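Local coordinates for protein cellulose hydrolase (Bacillus licheniformis, PDB 4YZT) that hydrolyses internal beta-1,4-glucosidic bonds of cellulose as a three-module endoglucanase of glycoside hydrolase family 5, at residues E29-G34 / E108-L113; F60-D65 / A314-R319; G197-E200 / D204-L207; A464-V469 / E492-K497; T485-Y490 / T518-P523. All coordinates share one frame; numbering follows the deposited sequence.

Contact 1: residues E29-G34 / E108-L113; sequences ENMSPG and EFYVVL
Asn30 lies over one face of the Tyr110 ring. Its amide plane and the ring plane are only 8° apart, so the two flat groups run almost parallel. The atom that does the touching is the methylene. Asn30 CB sits 3.9 Å from the centroid of the Tyr110 ring and makes a CH-pi contact there. The amide itself reaches beyond the ring to the phenol end. Asn30 ND2 comes within 3.3 Å of Tyr110 OH, but the angle is too poor for a hydrogen bond. The backbone joins in, with Asn30 O 3.4 Å from Tyr110 CD1.

Met31 meets the root of the same side chain, crossing it at about a right angle. Its CG packs 3.7 Å from Tyr110 CB and stands obliquely to the ring. The Met31 chain then bends at its last torsion (chi3 65°). This turn brings Met31 CE back to 4.1 Å from Tyr110 CB. It also sets Met31 CE 4.0 Å from Val112 CG2, so one methionine spans two residues of the strand. Tyr110 and Val112 both point toward the helix end, while Val111 between them points away and packs on helix 91-105.

Around this pair, Met31 also touches Leu156 of the neighbouring strand 155-158, and its carbonyl oxygen accepts a hydrogen bond from Ser70 OG. The contact thus sets the helix 24-31, which precedes the first strand, against the start of the third strand. It is an N-terminal helix packed at the N-terminal ends of the strands of a (beta/alpha)8, or TIM, barrel.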
# COMPACT_ATOMS: atom_id res chain seq x y z
N GLU A 29 -18.97 -4.04 -9.86
CA GLU A 29 -18.94 -3.69 -11.28
C GLU A 29 -18.68 -2.19 -11.48
O GLU A 29 -17.94 -1.79 -12.39
CB GLU A 29 -20.25 -4.09 -11.96
CG GLU A 29 -20.40 -3.56 -13.39
CD GLU A 29 -19.40 -4.15 -14.37
OE1 GLU A 29 -18.82 -5.23 -14.07
OE2 GLU A 29 -19.19 -3.54 -15.44
N ASN A 30 -19.27 -1.36 -10.63
CA ASN A 30 -19.14 0.08 -10.79
C ASN A 30 -17.86 0.69 -10.20
O ASN A 30 -17.38 1.70 -10.73
CB ASN A 30 -20.34 0.80 -10.17
CG ASN A 30 -21.62 0.56 -10.94
OD1 ASN A 30 -21.60 0.23 -12.13
ND2 ASN A 30 -22.75 0.73 -10.26
N MET A 31 -17.32 0.09 -9.13
CA MET A 31 -16.21 0.73 -8.39
C MET A 31 -14.82 0.06 -8.47
O MET A 31 -13.80 0.71 -8.25
CB MET A 31 -16.59 0.87 -6.90
CG MET A 31 -17.82 1.77 -6.61
SD MET A 31 -18.01 2.12 -4.83
CE MET A 31 -16.54 3.08 -4.48
N SER A 32 -14.76 -1.23 -8.77
CA SER A 32 -13.46 -1.93 -8.71
C SER A 32 -12.67 -1.74 -10.00
O SER A 32 -13.24 -1.90 -11.08
CB SER A 32 -13.68 -3.43 -8.45
OG SER A 32 -12.45 -4.13 -8.42
N PRO A 33 -11.37 -1.39 -9.91
CA PRO A 33 -10.54 -1.10 -8.73
C PRO A 33 -10.53 0.37 -8.32
O PRO A 33 -10.72 1.25 -9.15
CB PRO A 33 -9.14 -1.51 -9.18
CG PRO A 33 -9.12 -1.14 -10.63
CD PRO A 33 -10.56 -1.36 -11.14
N GLY A 34 -10.24 0.62 -7.04
CA GLY A 34 -10.20 1.98 -6.53
C GLY A 34 -8.80 2.42 -6.15
O GLY A 34 -7.88 1.60 -6.06
N GLU A 108 -16.18 11.04 -13.88
CA GLU A 108 -17.08 9.90 -13.78
C GLU A 108 -16.65 8.83 -12.79
O GLU A 108 -17.21 7.73 -12.79
CB GLU A 108 -17.28 9.26 -15.16
CG GLU A 108 -17.76 10.23 -16.20
CD GLU A 108 -19.26 10.18 -16.34
OE1 GLU A 108 -19.97 10.33 -15.32
OE2 GLU A 108 -19.73 9.96 -17.48
N PHE A 109 -15.67 9.13 -11.94
CA PHE A 109 -15.33 8.24 -10.83
C PHE A 109 -16.50 8.04 -9.87
O PHE A 109 -17.33 8.95 -9.65
CB PHE A 109 -14.15 8.80 -10.01
CG PHE A 109 -12.83 8.77 -10.72
CD1 PHE A 109 -12.26 7.56 -11.12
CD2 PHE A 109 -12.12 9.94 -10.93
CE1 PHE A 109 -11.01 7.54 -11.75
CE2 PHE A 109 -10.88 9.92 -11.56
CZ PHE A 109 -10.33 8.72 -11.98
N TYR A 110 -16.57 6.87 -9.25
CA TYR A 110 -17.31 6.77 -8.00
C TYR A 110 -16.35 7.30 -6.94
O TYR A 110 -15.16 7.01 -7.00
CB TYR A 110 -17.76 5.35 -7.72
CG TYR A 110 -18.98 4.97 -8.53
CD1 TYR A 110 -18.86 4.68 -9.88
CD2 TYR A 110 -20.24 4.91 -7.94
CE1 TYR A 110 -19.96 4.33 -10.63
CE2 TYR A 110 -21.35 4.56 -8.70
CZ TYR A 110 -21.19 4.28 -10.04
OH TYR A 110 -22.28 3.94 -10.80
N VAL A 111 -16.85 8.09 -6.01
CA VAL A 111 -15.98 8.85 -5.12
C VAL A 111 -16.37 8.62 -3.66
O VAL A 111 -17.55 8.72 -3.33
CB VAL A 111 -16.03 10.36 -5.45
CG1 VAL A 111 -15.10 11.15 -4.51
CG2 VAL A 111 -15.67 10.63 -6.93
N VAL A 112 -15.39 8.30 -2.81
CA VAL A 112 -15.62 8.15 -1.37
C VAL A 112 -15.07 9.36 -0.62
O VAL A 112 -13.87 9.64 -0.66
CB VAL A 112 -14.97 6.87 -0.83
CG1 VAL A 112 -15.11 6.77 0.71
CG2 VAL A 112 -15.58 5.65 -1.52
N LEU A 113 -15.96 10.09 0.05
CA LEU A 113 -15.54 11.24 0.85
C LEU A 113 -15.69 10.88 2.33
O LEU A 113 -16.74 10.34 2.72
CB LEU A 113 -16.38 12.47 0.50
CG LEU A 113 -16.16 13.77 1.31
CD1 LEU A 113 -14.79 14.39 1.04
CD2 LEU A 113 -17.28 14.77 1.03

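Contact 2: residues F60-D65 / A314-R319; sequences FDDIRD and AERQWR
Arg316 reaches Asp62 from a left-handed backbone conformation, uncommon for a residue other than glycine, in the position that opens a G1 beta bulge. In this bulge Arg316 and Gln317 both face Asp312. From there the side chain bends at chi3 (61°) and presents its NE edge to the helix. The grip is side-on and twofold. Arg316 NH2 donates to Asp62 OD1 at 2.8 Å. Arg316 NE donates to the syn lone pair of Asp62 OD2, also at 2.8 Å. The fit is not flat: carboxylate and guanidinium planes are 42° apart, and NH2 meets OD1 from 26° out of the carboxylate plane. With an alanine at Asp62, the guanidinium would probably lose both bonds and its charge mate, and be left free to turn.

A second link runs through water. The water donates to Asp62 O at 2.8 Å and accepts from Trp318 NE1 at 2.9 Å, lying at the edge of the indole in its plane. Beside it Ile63 CD1 packs obliquely on the indole, 4.0 Å from Trp318 CZ2. Trp318 also makes a cation-pi contact with Lys324.

The salt bridge, water and apolar touch together fasten a small hairpin to helix 57-66. The contact ties the segment after the last barrel strand to the first helix of the barrel, as the closed (beta/alpha)8 ring brings them together.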
# COMPACT_ATOMS: atom_id res chain seq x y z
N PHE A 60 -6.18 13.73 -11.38
CA PHE A 60 -7.37 12.90 -11.56
C PHE A 60 -7.49 12.38 -12.99
O PHE A 60 -7.98 11.28 -13.22
CB PHE A 60 -8.62 13.67 -11.14
CG PHE A 60 -8.71 13.86 -9.65
CD1 PHE A 60 -9.07 12.80 -8.83
CD2 PHE A 60 -8.36 15.08 -9.06
CE1 PHE A 60 -9.11 12.94 -7.44
CE2 PHE A 60 -8.40 15.23 -7.66
CZ PHE A 60 -8.78 14.16 -6.86
N ASP A 61 -7.01 13.17 -13.95
CA ASP A 61 -6.93 12.70 -15.33
C ASP A 61 -5.94 11.54 -15.43
O ASP A 61 -6.16 10.60 -16.20
CB ASP A 61 -6.54 13.83 -16.26
CG ASP A 61 -7.65 14.85 -16.42
OD1 ASP A 61 -8.82 14.46 -16.64
OD2 ASP A 61 -7.34 16.04 -16.30
N ASP A 62 -4.86 11.61 -14.66
CA ASP A 62 -3.83 10.58 -14.67
C ASP A 62 -4.37 9.29 -14.08
O ASP A 62 -4.07 8.19 -14.57
CB ASP A 62 -2.58 11.05 -13.89
CG ASP A 62 -1.79 12.14 -14.62
OD1 ASP A 62 -1.94 12.29 -15.84
OD2 ASP A 62 -1.01 12.86 -13.95
N ILE A 63 -5.19 9.40 -13.04
CA ILE A 63 -5.75 8.21 -12.41
C ILE A 63 -6.81 7.61 -13.32
O ILE A 63 -6.97 6.38 -13.40
CB ILE A 63 -6.34 8.54 -11.04
CG1 ILE A 63 -5.23 9.09 -10.14
CG2 ILE A 63 -6.94 7.30 -10.40
CD1 ILE A 63 -4.08 8.09 -9.91
N ARG A 64 -7.53 8.46 -14.03
CA ARG A 64 -8.46 7.98 -15.04
C ARG A 64 -7.72 7.23 -16.15
O ARG A 64 -8.14 6.14 -16.57
CB ARG A 64 -9.26 9.15 -15.62
CG ARG A 64 -10.41 8.76 -16.52
CD ARG A 64 -10.85 10.01 -17.26
NE ARG A 64 -12.29 10.12 -17.35
CZ ARG A 64 -12.93 11.25 -17.66
NH1 ARG A 64 -12.26 12.37 -17.92
NH2 ARG A 64 -14.25 11.24 -17.71
N ASP A 65 -6.61 7.80 -16.62
CA ASP A 65 -5.84 7.17 -17.69
C ASP A 65 -5.42 5.75 -17.31
O ASP A 65 -5.35 4.87 -18.17
CB ASP A 65 -4.58 7.99 -18.01
CG ASP A 65 -4.89 9.27 -18.74
OD1 ASP A 65 -6.06 9.47 -19.14
OD2 ASP A 65 -3.94 10.06 -18.94
N ALA A 314 4.27 14.05 -9.46
CA ALA A 314 5.07 15.09 -10.10
C ALA A 314 5.58 14.64 -11.46
O ALA A 314 5.52 15.40 -12.43
CB ALA A 314 6.26 15.51 -9.21
N GLU A 315 6.08 13.41 -11.53
CA GLU A 315 6.54 12.84 -12.80
C GLU A 315 5.38 12.38 -13.67
O GLU A 315 5.55 12.18 -14.88
CB GLU A 315 7.49 11.67 -12.55
CG GLU A 315 8.82 12.09 -11.97
CD GLU A 315 9.51 13.11 -12.84
OE1 GLU A 315 9.73 12.81 -14.04
OE2 GLU A 315 9.80 14.22 -12.34
N ARG A 316 4.22 12.20 -13.04
CA ARG A 316 3.02 11.69 -13.68
C ARG A 316 3.27 10.30 -14.27
O ARG A 316 2.87 10.01 -15.40
CB ARG A 316 2.53 12.66 -14.75
CG ARG A 316 2.39 14.09 -14.22
CD ARG A 316 1.77 15.02 -15.25
NE ARG A 316 0.42 14.62 -15.63
CZ ARG A 316 -0.34 15.31 -16.47
NH1 ARG A 316 0.12 16.43 -17.00
NH2 ARG A 316 -1.56 14.88 -16.77
N GLN A 317 3.93 9.46 -13.48
CA GLN A 317 4.25 8.09 -13.87
C GLN A 317 4.16 7.18 -12.66
O GLN A 317 4.33 7.62 -11.53
CB GLN A 317 5.64 8.02 -14.50
CG GLN A 317 5.74 8.69 -15.86
CD GLN A 317 7.17 8.89 -16.32
OE1 GLN A 317 8.12 8.60 -15.58
NE2 GLN A 317 7.34 9.39 -17.54
N TRP A 318 3.91 5.90 -12.90
CA TRP A 318 3.87 4.92 -11.82
C TRP A 318 5.27 4.37 -11.53
O TRP A 318 5.98 4.01 -12.45
CB TRP A 318 2.91 3.80 -12.18
CG TRP A 318 1.51 4.31 -12.29
CD1 TRP A 318 0.94 4.94 -13.35
CD2 TRP A 318 0.51 4.26 -11.27
NE1 TRP A 318 -0.35 5.29 -13.06
CE2 TRP A 318 -0.65 4.87 -11.79
CE3 TRP A 318 0.47 3.77 -9.96
CZ2 TRP A 318 -1.83 4.99 -11.06
CZ3 TRP A 318 -0.70 3.87 -9.24
CH2 TRP A 318 -1.83 4.49 -9.79
N ARG A 319 5.65 4.31 -10.25
CA ARG A 319 6.99 3.85 -9.87
C ARG A 319 7.19 2.36 -10.18
O ARG A 319 8.30 1.90 -10.40
CB ARG A 319 7.25 4.12 -8.38
CG ARG A 319 7.37 5.59 -8.03
CD ARG A 319 7.53 5.80 -6.53
NE ARG A 319 7.65 7.21 -6.17
CZ ARG A 319 6.61 7.99 -5.86
NH1 ARG A 319 5.38 7.50 -5.86
NH2 ARG A 319 6.82 9.27 -5.55
O HOH W 1 -1.64 6.98 -15.04

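Contact 3: residues G197-E200 / D204-L207; sequences GGLE and DELL
Glu205 OE1 is held by two partners, one of which links it to Leu199. A water donates to Glu205 OE1 at 3.2 Å and accepts from Leu199 N at 2.9 Å. The other partner is Ser209 OG, just beyond the end of the helix. This is a beta-alpha loop of the TIM barrel. It leads from the fifth strand, 194-196, into the short helix 203-208, at the end of the barrel where the active sites of this fold lie. The side chain of Leu199 is nevertheless about 12 Å from a bound glucose unit, so the contact is packing at a distance from the sugar.

The Glu205 chain is bent at its second torsion (chi2 -71°), which folds the carboxylate back along Leu199. The methylene next to it touches the loop: Glu205 CG lies 3.4 Å from Leu199 O. Glu205 CG is also 4.0 Å from Leu199 CB, and the two side chains pass at a slant. No direct hydrogen bond joins the two segments. The water therefore supplies the polar link, and the aliphatic part of the glutamate supplies the packing. Asn202 OD1 accepts from Glu205 N and adds a hold at the helix start.

Gly198 lies close against the helix. A CB on it would fall only 3.1 Å from Glu205 CB, so the absence of a side chain allows this approach. Leu206 comes in on the other glycine, and also touches Phe260 of helix 243-261. Its CG stands anti to the backbone N (chi1 -170°), and this sends one methyl to the loop. Leu206 CD1 rests 4.0 Å from Gly197 CA.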
# COMPACT_ATOMS: atom_id res chain seq x y z
N GLY A 197 -18.31 0.89 9.38
CA GLY A 197 -17.59 -0.29 9.77
C GLY A 197 -17.52 -0.41 11.28
O GLY A 197 -18.21 0.32 11.98
N GLY A 198 -16.68 -1.32 11.76
CA GLY A 198 -16.47 -1.48 13.19
C GLY A 198 -15.26 -0.70 13.66
O GLY A 198 -14.68 0.08 12.90
N LEU A 199 -14.89 -0.89 14.93
CA LEU A 199 -13.70 -0.24 15.48
C LEU A 199 -12.47 -0.46 14.61
O LEU A 199 -12.22 -1.58 14.17
CB LEU A 199 -13.42 -0.74 16.90
CG LEU A 199 -14.41 -0.19 17.91
CD1 LEU A 199 -14.34 -0.95 19.23
CD2 LEU A 199 -14.13 1.30 18.11
N GLU A 200 -11.74 0.62 14.37
CA GLU A 200 -10.46 0.60 13.65
C GLU A 200 -10.57 0.09 12.21
O GLU A 200 -9.56 -0.30 11.62
CB GLU A 200 -9.44 -0.24 14.44
CG GLU A 200 -9.14 0.33 15.82
CD GLU A 200 -7.99 -0.37 16.53
OE1 GLU A 200 -7.74 -1.56 16.25
OE2 GLU A 200 -7.33 0.28 17.37
N ASP A 204 -12.18 -8.12 11.99
CA ASP A 204 -12.70 -8.96 13.06
C ASP A 204 -13.73 -8.20 13.89
O ASP A 204 -14.71 -8.79 14.36
CB ASP A 204 -11.56 -9.48 13.93
CG ASP A 204 -10.68 -10.46 13.18
OD1 ASP A 204 -11.23 -11.34 12.48
OD2 ASP A 204 -9.44 -10.34 13.25
N GLU A 205 -13.55 -6.89 14.03
CA GLU A 205 -14.57 -6.09 14.69
C GLU A 205 -15.87 -6.09 13.88
O GLU A 205 -16.97 -6.17 14.45
CB GLU A 205 -14.09 -4.65 14.91
CG GLU A 205 -12.87 -4.53 15.81
CD GLU A 205 -13.15 -4.81 17.28
OE1 GLU A 205 -14.29 -4.63 17.76
OE2 GLU A 205 -12.19 -5.21 17.99
N LEU A 206 -15.73 -6.00 12.56
CA LEU A 206 -16.89 -6.02 11.69
C LEU A 206 -17.69 -7.33 11.86
O LEU A 206 -18.92 -7.36 11.81
CB LEU A 206 -16.45 -5.85 10.22
CG LEU A 206 -17.58 -5.61 9.22
CD1 LEU A 206 -18.10 -4.20 9.36
CD2 LEU A 206 -17.07 -5.88 7.82
N LEU A 207 -16.96 -8.42 12.10
CA LEU A 207 -17.54 -9.74 12.19
C LEU A 207 -18.12 -10.07 13.56
O LEU A 207 -19.01 -10.92 13.67
CB LEU A 207 -16.48 -10.78 11.82
CG LEU A 207 -16.11 -10.80 10.34
CD1 LEU A 207 -14.88 -11.66 10.10
CD2 LEU A 207 -17.30 -11.30 9.52
O HOH W 2 -16.57 -2.76 16.40

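Contact 4: residues A464-V469 / E492-K497; sequences ATVKGV and EDFYEK
Val466 and Phe494 are the nearest backbone pair, but their CA atoms are 7.4 Å apart, so the strands 462-470 and 494-497 are not paired. They belong to two different sheets, which meet here through side chains, in the manner of a beta sandwich. The first strand carries a classic beta bulge, with Ala464 and Thr465 both facing Glu520.

Val466 and Phe494 point toward each other and slide past in opposite directions. One methyl does the touching. Val466 CG2 sits over one face of the ring, 3.6 Å from the Phe494 centroid and 17° off the ring normal, a CH-pi contact. Its closest ring atom is Phe494 CG, 3.5 Å from Val466 CG2. Phe494 CG stands between the residue's backbone N and carbonyl carbon (chi1 66°), which turns the ring along the valine strand toward Thr465. Replacing Phe494 by an alanine would remove the ring, and is likely to open a gap between the sheets and leave Val466 CG2 without its aromatic face.

The contact buries Val466 N, which has no hydrogen-bond partner in the model. Phe494 CE2 lies 3.9 Å from Val466 N. At the far end of the ring, Phe494 CZ is 3.8 Å from Thr465 CA.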
# COMPACT_ATOMS: atom_id res chain seq x y z
N ALA A 464 17.76 -5.04 1.07
CA ALA A 464 16.63 -5.90 1.38
C ALA A 464 16.13 -5.71 2.81
O ALA A 464 14.95 -5.39 3.04
CB ALA A 464 17.02 -7.35 1.16
N THR A 465 17.03 -5.90 3.78
CA THR A 465 16.70 -5.68 5.18
C THR A 465 17.99 -5.47 5.98
O THR A 465 19.09 -5.54 5.43
CB THR A 465 15.87 -6.85 5.77
OG1 THR A 465 15.47 -6.54 7.12
CG2 THR A 465 16.67 -8.13 5.78
N VAL A 466 17.87 -5.18 7.27
CA VAL A 466 19.04 -4.95 8.11
C VAL A 466 18.81 -5.61 9.48
O VAL A 466 17.71 -5.54 10.00
CB VAL A 466 19.31 -3.43 8.34
CG1 VAL A 466 20.68 -3.23 9.01
CG2 VAL A 466 19.23 -2.65 7.04
N LYS A 467 19.84 -6.23 10.05
CA LYS A 467 19.77 -6.67 11.45
C LYS A 467 20.90 -6.01 12.23
O LYS A 467 21.93 -5.60 11.66
CB LYS A 467 19.84 -8.19 11.58
CG LYS A 467 21.11 -8.83 11.01
CD LYS A 467 21.27 -10.28 11.46
CE LYS A 467 22.43 -10.98 10.74
NZ LYS A 467 22.54 -12.41 11.14
N GLY A 468 20.71 -5.89 13.54
CA GLY A 468 21.68 -5.26 14.41
C GLY A 468 21.82 -6.03 15.70
O GLY A 468 20.82 -6.36 16.34
N VAL A 469 23.07 -6.28 16.09
CA VAL A 469 23.40 -7.18 17.20
C VAL A 469 24.40 -6.50 18.13
O VAL A 469 25.31 -5.81 17.66
CB VAL A 469 23.98 -8.50 16.65
CG1 VAL A 469 24.65 -9.30 17.72
CG2 VAL A 469 22.88 -9.32 15.95
N GLU A 492 11.48 3.29 9.57
CA GLU A 492 11.67 3.82 10.93
C GLU A 492 13.08 3.53 11.45
O GLU A 492 13.62 4.33 12.22
CB GLU A 492 10.60 3.29 11.89
CG GLU A 492 10.73 1.85 12.28
CD GLU A 492 9.56 1.37 13.14
OE1 GLU A 492 9.71 0.33 13.81
OE2 GLU A 492 8.48 2.01 13.12
N ASP A 493 13.70 2.44 10.99
CA ASP A 493 15.04 2.08 11.43
C ASP A 493 16.12 2.23 10.36
O ASP A 493 17.28 2.48 10.68
CB ASP A 493 15.08 0.63 11.92
CG ASP A 493 14.23 0.40 13.15
OD1 ASP A 493 14.06 1.35 13.94
OD2 ASP A 493 13.77 -0.74 13.33
N PHE A 494 15.76 2.04 9.09
CA PHE A 494 16.79 2.09 8.04
C PHE A 494 16.22 2.48 6.69
O PHE A 494 15.02 2.36 6.45
CB PHE A 494 17.52 0.74 7.91
CG PHE A 494 16.64 -0.40 7.43
CD1 PHE A 494 16.39 -0.58 6.06
CD2 PHE A 494 16.08 -1.30 8.33
CE1 PHE A 494 15.59 -1.62 5.61
CE2 PHE A 494 15.28 -2.35 7.88
CZ PHE A 494 15.04 -2.51 6.52
N TYR A 495 17.10 2.92 5.80
CA TYR A 495 16.70 3.14 4.41
C TYR A 495 17.91 3.21 3.50
O TYR A 495 19.06 3.34 3.97
CB TYR A 495 15.85 4.41 4.26
CG TYR A 495 16.50 5.70 4.75
CD1 TYR A 495 16.51 6.04 6.10
CD2 TYR A 495 17.07 6.59 3.85
CE1 TYR A 495 17.09 7.23 6.54
CE2 TYR A 495 17.66 7.79 4.28
CZ TYR A 495 17.66 8.10 5.63
OH TYR A 495 18.24 9.29 6.05
N GLU A 496 17.64 3.08 2.21
CA GLU A 496 18.60 3.34 1.15
C GLU A 496 18.20 4.62 0.43
O GLU A 496 17.01 4.84 0.16
CB GLU A 496 18.67 2.17 0.16
CG GLU A 496 19.57 2.44 -1.05
CD GLU A 496 19.52 1.34 -2.12
OE1 GLU A 496 20.11 1.56 -3.21
OE2 GLU A 496 18.91 0.27 -1.88
N LYS A 497 19.16 5.48 0.12
CA LYS A 497 18.86 6.67 -0.68
C LYS A 497 20.03 7.04 -1.57
O LYS A 497 21.16 7.21 -1.09
CB LYS A 497 18.47 7.86 0.20
CG LYS A 497 18.01 9.07 -0.62
CD LYS A 497 17.59 10.22 0.26
CE LYS A 497 17.12 11.39 -0.59
NZ LYS A 497 15.84 11.12 -1.34

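Contact 5: residues T485-Y490 / T518-P523; sequences TPYLNY and TFELWP
An ST turn begins the loop that carries Tyr487 to Glu520: Thr485 OG1 accepts from Tyr487 N at 3.0 Å. The loop 485-490 runs beside strand 462-470, bonding to it through the backbones of Pro486 and Leu488. Strand 515-522 flanks the same strand. Tyr487 and Glu520 thus reach each other across it, over Lys467 and Thr465.

The link is a single hydrogen bond. Tyr487 OH donates to Glu520 OE2 at 2.5 Å, a very short distance. The carboxylate comes to the edge of the ring near its plane, and Glu520 OE2 is also 3.4 Å from Tyr487 CE2. The two planes stand 79° apart, almost perpendicular. Glu520 OE1 stays farther off, 3.5 Å from Tyr487 OH. The glutamate reaches this far because its chain is extended beyond CG (chi2 -179°). Its side chain also touches Glu527 on the neighbouring strand 527-535.

The contact is partly open to solvent and small. A phenol donating to a carboxylate would probably stabilise the negative charge of Glu520. The bond is likely to hold the end of the tyrosine, and the ST turn its backbone.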
# COMPACT_ATOMS: atom_id res chain seq x y z
N THR A 485 14.06 -10.75 18.00
CA THR A 485 14.74 -10.67 16.71
C THR A 485 15.70 -9.49 16.65
O THR A 485 15.44 -8.44 17.25
CB THR A 485 13.73 -10.54 15.53
OG1 THR A 485 14.44 -10.47 14.29
CG2 THR A 485 12.86 -9.27 15.65
N PRO A 486 16.82 -9.66 15.93
CA PRO A 486 17.76 -8.56 15.71
C PRO A 486 17.40 -7.77 14.47
O PRO A 486 18.01 -6.73 14.19
CB PRO A 486 19.10 -9.28 15.53
CG PRO A 486 18.69 -10.54 14.80
CD PRO A 486 17.37 -10.94 15.43
N TYR A 487 16.39 -8.23 13.74
CA TYR A 487 16.05 -7.57 12.48
C TYR A 487 15.29 -6.27 12.74
O TYR A 487 14.41 -6.20 13.59
CB TYR A 487 15.27 -8.51 11.55
CG TYR A 487 16.21 -9.46 10.84
CD1 TYR A 487 16.50 -10.70 11.38
CD2 TYR A 487 16.84 -9.10 9.66
CE1 TYR A 487 17.37 -11.56 10.76
CE2 TYR A 487 17.72 -9.95 9.03
CZ TYR A 487 17.97 -11.18 9.58
OH TYR A 487 18.84 -12.04 8.95
N LEU A 488 15.69 -5.24 12.00
CA LEU A 488 15.14 -3.90 12.12
C LEU A 488 13.96 -3.68 11.16
O LEU A 488 13.64 -4.56 10.35
CB LEU A 488 16.23 -2.85 11.83
CG LEU A 488 17.54 -2.98 12.64
CD1 LEU A 488 18.51 -1.89 12.21
CD2 LEU A 488 17.26 -2.86 14.13
N ASN A 489 13.33 -2.51 11.25
CA ASN A 489 12.13 -2.22 10.45
C ASN A 489 12.38 -1.14 9.41
O ASN A 489 12.92 -0.07 9.71
CB ASN A 489 10.98 -1.79 11.36
CG ASN A 489 10.49 -2.90 12.29
OD1 ASN A 489 10.80 -4.07 12.10
ND2 ASN A 489 9.70 -2.52 13.29
N TYR A 490 11.97 -1.41 8.17
CA TYR A 490 12.10 -0.44 7.09
C TYR A 490 11.54 0.95 7.44
O TYR A 490 10.50 1.06 8.08
CB TYR A 490 11.40 -0.96 5.83
CG TYR A 490 11.33 0.06 4.71
CD1 TYR A 490 12.47 0.43 4.01
CD2 TYR A 490 10.12 0.66 4.35
CE1 TYR A 490 12.41 1.36 2.97
CE2 TYR A 490 10.06 1.58 3.32
CZ TYR A 490 11.21 1.93 2.64
OH TYR A 490 11.15 2.85 1.61
N THR A 518 24.21 -5.78 9.93
CA THR A 518 24.33 -6.51 8.68
C THR A 518 23.28 -6.02 7.70
O THR A 518 22.07 -6.23 7.90
CB THR A 518 24.19 -8.03 8.89
OG1 THR A 518 25.17 -8.51 9.82
CG2 THR A 518 24.35 -8.77 7.56
N PHE A 519 23.74 -5.34 6.65
CA PHE A 519 22.86 -4.86 5.59
C PHE A 519 22.70 -5.97 4.55
O PHE A 519 23.59 -6.17 3.73
CB PHE A 519 23.41 -3.58 4.96
CG PHE A 519 23.35 -2.39 5.88
CD1 PHE A 519 24.33 -2.19 6.83
CD2 PHE A 519 22.30 -1.48 5.79
CE1 PHE A 519 24.27 -1.11 7.70
CE2 PHE A 519 22.23 -0.40 6.64
CZ PHE A 519 23.23 -0.21 7.61
N GLU A 520 21.57 -6.68 4.61
CA GLU A 520 21.34 -7.80 3.70
C GLU A 520 20.76 -7.26 2.40
O GLU A 520 19.83 -6.45 2.40
CB GLU A 520 20.41 -8.85 4.33
CG GLU A 520 20.95 -9.46 5.61
CD GLU A 520 20.04 -10.52 6.22
OE1 GLU A 520 18.96 -10.83 5.66
OE2 GLU A 520 20.41 -11.06 7.28
N LEU A 521 21.34 -7.70 1.29
CA LEU A 521 21.03 -7.17 -0.02
C LEU A 521 20.32 -8.18 -0.92
O LEU A 521 20.27 -9.37 -0.62
CB LEU A 521 22.32 -6.69 -0.70
CG LEU A 521 23.13 -5.70 0.14
CD1 LEU A 521 24.56 -5.55 -0.38
CD2 LEU A 521 22.42 -4.36 0.16
N TRP A 522 19.80 -7.67 -2.03
CA TRP A 522 19.44 -8.50 -3.19
C TRP A 522 20.62 -8.43 -4.17
O TRP A 522 21.11 -7.35 -4.43
CB TRP A 522 18.17 -7.99 -3.86
CG TRP A 522 16.92 -7.94 -2.97
CD1 TRP A 522 16.21 -6.83 -2.61
CD2 TRP A 522 16.25 -9.06 -2.37
NE1 TRP A 522 15.14 -7.19 -1.82
CE2 TRP A 522 15.15 -8.55 -1.66
CE3 TRP A 522 16.48 -10.44 -2.37
CZ2 TRP A 522 14.28 -9.37 -0.95
CZ3 TRP A 522 15.62 -11.25 -1.66
CH2 TRP A 522 14.53 -10.72 -0.96
N PRO A 523 21.06 -9.57 -4.73
CA PRO A 523 20.52 -10.93 -4.59
C PRO A 523 20.76 -11.54 -3.21
O PRO A 523 21.76 -11.22 -2.56
CB PRO A 523 21.27 -11.72 -5.66
CG PRO A 523 22.58 -11.01 -5.79
CD PRO A 523 22.26 -9.55 -5.58

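Overall arrangement
Contacts 1, 2 and 3 lie in the TIM barrel and its flanking segments, contacts 4 and 5 in the C-terminal module. Contacts 1 and 2 have centres about 17 Å apart and alternate along the chain. They touch where Phe109 packs on helix 57-66. Contact 3 falls between the two segments of contact 2 in sequence but lies across the chain's centre from it, with centres about 33 Å apart. Contacts 4 and 5 also alternate, with centres only about 5 Å apart, and share the sheet of strands 462-470 and 515-522. Contact 2 comes within about 9 Å of contact 5, nearest atoms. Asn233, Trp234 and Trp235, from the barrel's sequence, meet contacts 4 and 5, tying the module to the catalytic barrel.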